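Local atomic coordinates of putative HpcE protein (Mycolicibacterium smegmatis, PDB entry 6V77), a protein that is of unproven function but belongs to the fumarylacetoacetate hydrolase (FAH) family and carries a zinc ion held by acidic side chains. Residues I62-G76 with V95-P107. Numbering follows the deposited sequence.
Sequences IGSPAPLPRQVFAVG and VIFTKFVSSITGP
Ala74 and Phe97 form an antiparallel hydrogen-bonded pair: Ala74 N reaches Phe97 O at 2.8 Å and Phe97 N returns to Ala74 O, with N-H...O angles of 170° and 173°. Phe97 CG sits between its backbone N and carbonyl carbon (chi1 46°), which folds the ring back over the neighbouring strand. Ala74 O consequently lies over the ring centre, 3.5 Å above the plane, and Ala74 CB presses on Phe97 CE1 at 3.3 Å. Gly76 offers only backbone to the ring, its N 3.4 Å from Phe97 CE2. The side chains of Val75 and Ile96 project from the other face of this two-stranded ladder, lying side by side.

Beyond the ladder, the Thr98 hydroxyl donates to Val72 O (OG1 to O, 2.7 Å), and a water joins the same OG1 to Val72 N. The ladder belongs to the large mixed sheet of the FAH fold, where strand 236-238 runs parallel along the other edge of 72-76. Phe97 approaches the zinc ion ligated by Glu121, Glu123 and Asp152, and Lys99 NZ makes a salt bridge with Asp152.

Further along, Ile104 is a two-pronged bump. Its CD1 lies against Pro69 CG at 3.7 Å and reaches Val72 CG2 tip to tip, while its CG2 branch, anti to the backbone N, abuts Ser64 CB. Val101 CG2 sits in the corner formed by Pro69 CD and Leu68 CD1. At the far end Gly106 brings its bare CA 3.4 Å from Ile62 O, and Pro107 crosses the Ile62 side chain at about a right angle.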
ATOM      1  N   ILE B  62     -19.973 -11.566   2.661  1.00 28.41           N
ATOM      2  CA  ILE B  62     -19.260 -11.456   1.392  1.00 26.52           C
ATOM      3  C   ILE B  62     -18.078 -10.522   1.606  1.00 29.52           C
ATOM      4  O   ILE B  62     -18.257  -9.331   1.880  1.00 26.88           O
ATOM      5  CB  ILE B  62     -20.173 -10.945   0.265  1.00 25.24           C
ATOM      6  CG1 ILE B  62     -21.396 -11.853   0.076  1.00 26.86           C
ATOM      7  CG2 ILE B  62     -19.365 -10.810  -1.027  1.00 27.69           C
ATOM      8  CD1 ILE B  62     -22.313 -11.454  -1.113  1.00 27.72           C
ATOM      9  N   GLY B  63     -16.861 -11.064   1.502  1.00 23.90           N
ATOM     10  CA  GLY B  63     -15.661 -10.262   1.617  1.00 23.41           C
ATOM     11  C   GLY B  63     -15.185  -9.773   0.267  1.00 24.55           C
ATOM     12  O   GLY B  63     -15.726 -10.120  -0.784  1.00 23.89           O
ATOM     13  N   SER B  64     -14.147  -8.941   0.299  1.00 22.09           N
ATOM     14  CA  SER B  64     -13.516  -8.574  -0.961  1.00 22.93           C
ATOM     15  C   SER B  64     -12.968  -9.827  -1.630  1.00 23.12           C
ATOM     16  O   SER B  64     -12.407 -10.702  -0.951  1.00 23.40           O
ATOM     17  CB  SER B  64     -12.373  -7.582  -0.746  1.00 22.28           C
ATOM     18  OG  SER B  64     -11.593  -7.511  -1.933  1.00 22.94           O
ATOM     19  N   PRO B  65     -13.102  -9.956  -2.955  1.00 20.99           N
ATOM     20  CA  PRO B  65     -12.459 -11.090  -3.633  1.00 20.93           C
ATOM     21  C   PRO B  65     -10.937 -11.034  -3.562  1.00 24.42           C
ATOM     22  O   PRO B  65     -10.286 -12.062  -3.781  1.00 23.58           O
ATOM     23  CB  PRO B  65     -12.970 -10.988  -5.080  1.00 24.12           C
ATOM     24  CG  PRO B  65     -13.430  -9.559  -5.233  1.00 31.45           C
ATOM     25  CD  PRO B  65     -13.867  -9.085  -3.868  1.00 24.50           C
ATOM     26  N   ALA B  66     -10.358  -9.870  -3.257  1.00 22.21           N
ATOM     27  CA  ALA B  66      -8.924  -9.714  -3.007  1.00 22.31           C
ATOM     28  C   ALA B  66      -8.814  -8.943  -1.701  1.00 25.78           C
ATOM     29  O   ALA B  66      -8.720  -7.709  -1.699  1.00 22.59           O
ATOM     30  CB  ALA B  66      -8.223  -8.998  -4.157  1.00 24.47           C
ATOM     31  N   PRO B  67      -8.863  -9.636  -0.561  1.00 20.92           N
ATOM     32  CA  PRO B  67      -8.948  -8.918   0.720  1.00 22.88           C
ATOM     33  C   PRO B  67      -7.602  -8.418   1.246  1.00 22.66           C
ATOM     34  O   PRO B  67      -7.591  -7.517   2.098  1.00 21.45           O
ATOM     35  CB  PRO B  67      -9.548  -9.970   1.662  1.00 24.54           C
ATOM     36  CG  PRO B  67      -9.072 -11.281   1.098  1.00 24.27           C
ATOM     37  CD  PRO B  67      -9.030 -11.094  -0.405  1.00 22.39           C
ATOM     38  N   LEU B  68      -6.469  -8.953   0.777  1.00 22.77           N
ATOM     39  CA  LEU B  68      -5.159  -8.528   1.295  1.00 24.41           C
ATOM     40  C   LEU B  68      -4.142  -8.383   0.160  1.00 22.78           C
ATOM     41  O   LEU B  68      -3.100  -9.054   0.137  1.00 24.35           O
ATOM     42  CB  LEU B  68      -4.664  -9.500   2.367  1.00 23.75           C
ATOM     43  CG  LEU B  68      -3.435  -9.022   3.170  1.00 39.92           C
ATOM     44  CD1 LEU B  68      -3.613  -7.631   3.798  1.00 49.88           C
ATOM     45  CD2 LEU B  68      -3.023 -10.033   4.234  1.00 43.40           C
ATOM     46  N   PRO B  69      -4.397  -7.476  -0.782  1.00 22.10           N
ATOM     47  CA  PRO B  69      -3.438  -7.271  -1.869  1.00 20.62           C
ATOM     48  C   PRO B  69      -2.132  -6.703  -1.323  1.00 19.39           C
ATOM     49  O   PRO B  69      -2.124  -5.895  -0.398  1.00 21.08           O
ATOM     50  CB  PRO B  69      -4.143  -6.279  -2.803  1.00 19.58           C
ATOM     51  CG  PRO B  69      -5.158  -5.573  -1.902  1.00 22.79           C
ATOM     52  CD  PRO B  69      -5.578  -6.589  -0.890  1.00 20.78           C
ATOM     53  N   ARG B  70      -1.017  -7.151  -1.908  1.00 20.56           N
ATOM     54  CA  ARG B  70       0.275  -6.589  -1.524  1.00 22.76           C
ATOM     55  C   ARG B  70       0.381  -5.115  -1.898  1.00 22.98           C
ATOM     56  O   ARG B  70       0.985  -4.324  -1.160  1.00 24.50           O
ATOM     57  CB  ARG B  70       1.389  -7.408  -2.171  1.00 20.10           C
ATOM     58  CG  ARG B  70       1.457  -8.784  -1.544  1.00 22.16           C
ATOM     59  CD  ARG B  70       2.199  -9.778  -2.423  1.00 33.68           C
ATOM     60  NE  ARG B  70       3.631  -9.667  -2.245  1.00 38.70           N
ATOM     61  CZ  ARG B  70       4.506 -10.539  -2.753  1.00 49.74           C
ATOM     62  NH1 ARG B  70       4.077 -11.581  -3.463  1.00 37.23           N
ATOM     63  NH2 ARG B  70       5.806 -10.376  -2.551  1.00 51.17           N
ATOM     64  N   GLN B  71      -0.168  -4.736  -3.056  1.00 19.32           N
ATOM     65  CA  GLN B  71      -0.132  -3.365  -3.536  1.00 18.26           C
ATOM     66  C   GLN B  71      -1.520  -3.023  -4.045  1.00 21.78           C
ATOM     67  O   GLN B  71      -2.157  -3.863  -4.686  1.00 18.99           O
ATOM     68  CB  GLN B  71       0.884  -3.186  -4.673  1.00 19.58           C
ATOM     69  CG  GLN B  71       2.311  -3.509  -4.225  1.00 19.35           C
ATOM     70  CD  GLN B  71       3.322  -3.505  -5.368  1.00 20.48           C
ATOM     71  OE1 GLN B  71       4.399  -2.904  -5.243  1.00 19.75           O
ATOM     72  NE2 GLN B  71       2.989  -4.169  -6.481  1.00 19.67           N
ATOM     73  N   VAL B  72      -1.975  -1.805  -3.748  1.00 22.12           N
ATOM     74  CA  VAL B  72      -3.251  -1.276  -4.243  1.00 18.57           C
ATOM     75  C   VAL B  72      -2.938  -0.026  -5.039  1.00 18.70           C
ATOM     76  O   VAL B  72      -2.372   0.936  -4.496  1.00 22.06           O
ATOM     77  CB  VAL B  72      -4.209  -0.926  -3.095  1.00 19.06           C
ATOM     78  CG1 VAL B  72      -5.488  -0.274  -3.652  1.00 21.44           C
ATOM     79  CG2 VAL B  72      -4.517  -2.151  -2.245  1.00 21.48           C
ATOM     80  N   PHE B  73      -3.346  -0.006  -6.291  1.00 20.11           N
ATOM     81  CA  PHE B  73      -3.153   1.161  -7.138  1.00 19.00           C
ATOM     82  C   PHE B  73      -4.497   1.812  -7.384  1.00 20.36           C
ATOM     83  O   PHE B  73      -5.409   1.171  -7.910  1.00 24.84           O
ATOM     84  CB  PHE B  73      -2.504   0.760  -8.455  1.00 18.96           C
ATOM     85  CG  PHE B  73      -1.215   0.067  -8.244  1.00 18.72           C
ATOM     86  CD1 PHE B  73      -0.066   0.793  -7.988  1.00 21.78           C
ATOM     87  CD2 PHE B  73      -1.166  -1.320  -8.205  1.00 18.92           C
ATOM     88  CE1 PHE B  73       1.159   0.160  -7.753  1.00 22.52           C
ATOM     89  CE2 PHE B  73       0.074  -1.979  -7.986  1.00 21.42           C
ATOM     90  CZ  PHE B  73       1.224  -1.234  -7.733  1.00 22.11           C
ATOM     91  N   ALA B  74      -4.616   3.076  -7.025  1.00 19.97           N
ATOM     92  CA  ALA B  74      -5.862   3.799  -7.274  1.00 20.60           C
ATOM     93  C   ALA B  74      -5.567   4.921  -8.253  1.00 25.64           C
ATOM     94  O   ALA B  74      -4.579   5.646  -8.092  1.00 29.52           O
ATOM     95  CB  ALA B  74      -6.455   4.332  -5.975  1.00 23.97           C
ATOM     96  N   VAL B  75      -6.417   5.057  -9.263  1.00 20.80           N
ATOM     97  CA  VAL B  75      -6.175   5.940 -10.390  1.00 21.25           C
ATOM     98  C   VAL B  75      -7.120   7.127 -10.269  1.00 23.15           C
ATOM     99  O   VAL B  75      -8.327   6.943 -10.069  1.00 32.31           O
ATOM    100  CB  VAL B  75      -6.381   5.192 -11.715  1.00 22.52           C
ATOM    101  CG1 VAL B  75      -6.173   6.119 -12.902  1.00 26.19           C
ATOM    102  CG2 VAL B  75      -5.431   3.962 -11.781  1.00 23.58           C
ATOM    103  N   GLY B  76      -6.568   8.341 -10.348  1.00 22.33           N
ATOM    104  CA  GLY B  76      -7.377   9.543 -10.399  1.00 23.58           C
ATOM    105  C   GLY B  76      -7.586  10.005 -11.834  1.00 28.29           C
ATOM    106  O   GLY B  76      -6.879   9.589 -12.741  1.00 45.90           O
ATOM    107  N   VAL B  95      -2.709   9.268 -13.007  1.00 25.99           N
ATOM    108  CA  VAL B  95      -2.511   9.817 -11.668  1.00 24.20           C
ATOM    109  C   VAL B  95      -2.671   8.663 -10.685  1.00 25.83           C
ATOM    110  O   VAL B  95      -3.734   8.041 -10.631  1.00 26.71           O
ATOM    111  CB  VAL B  95      -3.533  10.929 -11.381  1.00 28.41           C
ATOM    112  CG1 VAL B  95      -3.360  11.456  -9.971  1.00 35.18           C
ATOM    113  CG2 VAL B  95      -3.413  12.059 -12.404  1.00 29.81           C
ATOM    114  N   ILE B  96      -1.616   8.343  -9.931  1.00 22.32           N
ATOM    115  CA  ILE B  96      -1.590   7.107  -9.152  1.00 21.26           C
ATOM    116  C   ILE B  96      -1.458   7.420  -7.663  1.00 27.07           C
ATOM    117  O   ILE B  96      -0.544   8.146  -7.246  1.00 22.46           O
ATOM    118  CB  ILE B  96      -0.454   6.167  -9.609  1.00 21.83           C
ATOM    119  CG1 ILE B  96      -0.604   5.820 -11.110  1.00 21.78           C
ATOM    120  CG2 ILE B  96      -0.428   4.926  -8.722  1.00 21.90           C
ATOM    121  CD1 ILE B  96      -1.899   5.079 -11.483  1.00 20.52           C
ATOM    122  N   PHE B  97      -2.344   6.833  -6.862  1.00 20.70           N
ATOM    123  CA  PHE B  97      -2.234   6.883  -5.408  1.00 23.66           C
ATOM    124  C   PHE B  97      -2.650   5.515  -4.880  1.00 22.93           C
ATOM    125  O   PHE B  97      -2.709   4.531  -5.623  1.00 21.75           O
ATOM    126  CB  PHE B  97      -3.055   8.041  -4.815  1.00 22.51           C
ATOM    127  CG  PHE B  97      -4.433   8.146  -5.369  1.00 24.06           C
ATOM    128  CD1 PHE B  97      -5.483   7.488  -4.762  1.00 23.81           C
ATOM    129  CD2 PHE B  97      -4.686   8.910  -6.495  1.00 27.77           C
ATOM    130  CE1 PHE B  97      -6.774   7.584  -5.283  1.00 24.75           C
ATOM    131  CE2 PHE B  97      -5.974   8.998  -7.025  1.00 28.73           C
ATOM    132  CZ  PHE B  97      -7.010   8.339  -6.423  1.00 29.20           C
ATOM    133  N   THR B  98      -2.897   5.413  -3.582  1.00 21.37           N
ATOM    134  CA  THR B  98      -3.258   4.104  -3.056  1.00 22.98           C
ATOM    135  C   THR B  98      -4.495   4.245  -2.181  1.00 21.14           C
ATOM    136  O   THR B  98      -4.926   5.348  -1.837  1.00 23.06           O
ATOM    137  CB  THR B  98      -2.089   3.452  -2.276  1.00 19.46           C
ATOM    138  OG1 THR B  98      -2.368   2.053  -2.089  1.00 20.82           O
ATOM    139  CG2 THR B  98      -1.887   4.139  -0.910  1.00 21.04           C
ATOM    140  N   LYS B  99      -5.101   3.108  -1.877  1.00 21.48           N
ATOM    141  CA  LYS B  99      -6.146   3.013  -0.866  1.00 21.64           C
ATOM    142  C   LYS B  99      -5.654   1.944   0.100  1.00 19.74           C
ATOM    143  O   LYS B  99      -5.485   0.784  -0.296  1.00 20.76           O
ATOM    144  CB  LYS B  99      -7.497   2.676  -1.506  1.00 22.38           C
ATOM    145  CG  LYS B  99      -8.090   3.867  -2.283  1.00 22.42           C
ATOM    146  CD  LYS B  99      -9.172   3.469  -3.316  1.00 23.21           C
ATOM    147  CE  LYS B  99     -10.474   3.048  -2.656  1.00 25.57           C
ATOM    148  NZ  LYS B  99     -11.057   4.086  -1.760  1.00 22.15           N
ATOM    149  N   PHE B 100      -5.353   2.346   1.335  1.00 21.00           N
ATOM    150  CA  PHE B 100      -4.636   1.440   2.234  1.00 22.04           C
ATOM    151  C   PHE B 100      -5.477   0.206   2.537  1.00 24.85           C
ATOM    152  O   PHE B 100      -6.707   0.278   2.598  1.00 23.31           O
ATOM    153  CB  PHE B 100      -4.237   2.183   3.512  1.00 22.44           C
ATOM    154  CG  PHE B 100      -3.170   3.235   3.275  1.00 21.44           C
ATOM    155  CD1 PHE B 100      -1.851   2.840   2.998  1.00 22.49           C
ATOM    156  CD2 PHE B 100      -3.479   4.584   3.260  1.00 23.35           C
ATOM    157  CE1 PHE B 100      -0.869   3.783   2.757  1.00 24.89           C
ATOM    158  CE2 PHE B 100      -2.494   5.539   3.022  1.00 22.34           C
ATOM    159  CZ  PHE B 100      -1.186   5.130   2.767  1.00 24.53           C
ATOM    160  N   VAL B 101      -4.803  -0.945   2.673  1.00 20.69           N
ATOM    161  CA  VAL B 101      -5.512  -2.222   2.706  1.00 19.60           C
ATOM    162  C   VAL B 101      -6.472  -2.343   3.891  1.00 22.57           C
ATOM    163  O   VAL B 101      -7.477  -3.058   3.791  1.00 24.72           O
ATOM    164  CB  VAL B 101      -4.496  -3.399   2.666  1.00 24.10           C
ATOM    165  CG1 VAL B 101      -3.811  -3.631   4.012  1.00 22.00           C
ATOM    166  CG2 VAL B 101      -5.163  -4.664   2.166  1.00 29.87           C
ATOM    167  N   SER B 102      -6.232  -1.625   4.992  1.00 20.35           N
ATOM    168  CA  SER B 102      -7.157  -1.691   6.117  1.00 20.79           C
ATOM    169  C   SER B 102      -8.544  -1.150   5.768  1.00 23.52           C
ATOM    170  O   SER B 102      -9.482  -1.431   6.511  1.00 22.84           O
ATOM    171  CB  SER B 102      -6.635  -0.920   7.341  1.00 21.16           C
ATOM    172  OG  SER B 102      -6.338   0.427   7.024  1.00 21.42           O
ATOM    173  N   SER B 103      -8.681  -0.393   4.670  1.00 20.82           N
ATOM    174  CA  SER B 103      -9.968   0.148   4.231  1.00 21.69           C
ATOM    175  C   SER B 103     -10.721  -0.783   3.299  1.00 25.64           C
ATOM    176  O   SER B 103     -11.867  -0.486   2.943  1.00 23.51           O
ATOM    177  CB  SER B 103      -9.771   1.489   3.510  1.00 21.09           C
ATOM    178  OG  SER B 103      -9.128   1.292   2.259  1.00 23.33           O
ATOM    179  N   ILE B 104     -10.108  -1.879   2.866  1.00 20.59           N
ATOM    180  CA  ILE B 104     -10.753  -2.762   1.901  1.00 20.52           C
ATOM    181  C   ILE B 104     -11.738  -3.656   2.637  1.00 28.56           C
ATOM    182  O   ILE B 104     -11.412  -4.243   3.676  1.00 23.77           O
ATOM    183  CB  ILE B 104      -9.705  -3.585   1.132  1.00 22.23           C
ATOM    184  CG1 ILE B 104      -8.966  -2.676   0.146  1.00 25.75           C
ATOM    185  CG2 ILE B 104     -10.374  -4.783   0.404  1.00 22.81           C
ATOM    186  CD1 ILE B 104      -7.849  -3.372  -0.629  1.00 29.11           C
ATOM    187  N   THR B 105     -12.953  -3.740   2.111  1.00 24.75           N
ATOM    188  CA  THR B 105     -13.974  -4.634   2.630  1.00 23.13           C
ATOM    189  C   THR B 105     -14.684  -5.275   1.448  1.00 22.67           C
ATOM    190  O   THR B 105     -14.436  -4.936   0.288  1.00 24.78           O
ATOM    191  CB  THR B 105     -15.003  -3.889   3.483  1.00 25.57           C
ATOM    192  OG1 THR B 105     -15.737  -3.022   2.622  1.00 24.74           O
ATOM    193  CG2 THR B 105     -14.318  -3.052   4.584  1.00 24.82           C
ATOM    194  N   GLY B 106     -15.594  -6.189   1.751  1.00 22.60           N
ATOM    195  CA  GLY B 106     -16.559  -6.628   0.772  1.00 22.40           C
ATOM    196  C   GLY B 106     -17.683  -5.609   0.696  1.00 23.37           C
ATOM    197  O   GLY B 106     -17.571  -4.496   1.210  1.00 25.30           O
ATOM    198  N   PRO B 107     -18.774  -5.968   0.044  1.00 23.74           N
ATOM    199  CA  PRO B 107     -19.924  -5.053  -0.108  1.00 26.75           C
ATOM    200  C   PRO B 107     -20.779  -5.003   1.154  1.00 27.04           C
ATOM    201  O   PRO B 107     -21.925  -5.462   1.189  1.00 35.31           O
ATOM    202  CB  PRO B 107     -20.660  -5.658  -1.307  1.00 30.23           C
ATOM    203  CG  PRO B 107     -20.349  -7.116  -1.256  1.00 31.12           C
ATOM    204  CD  PRO B 107     -18.933  -7.210  -0.737  1.00 24.54           C
TER
HETATM  205  O   HOH W   1     -10.379  -7.087   3.284  1.00 44.59           O
HETATM  206  O   HOH W   2      -0.509  -0.377  -1.713  1.00 37.64           O
HETATM  207  O   HOH W   3      -5.239   9.172 -14.482  1.00 42.53           O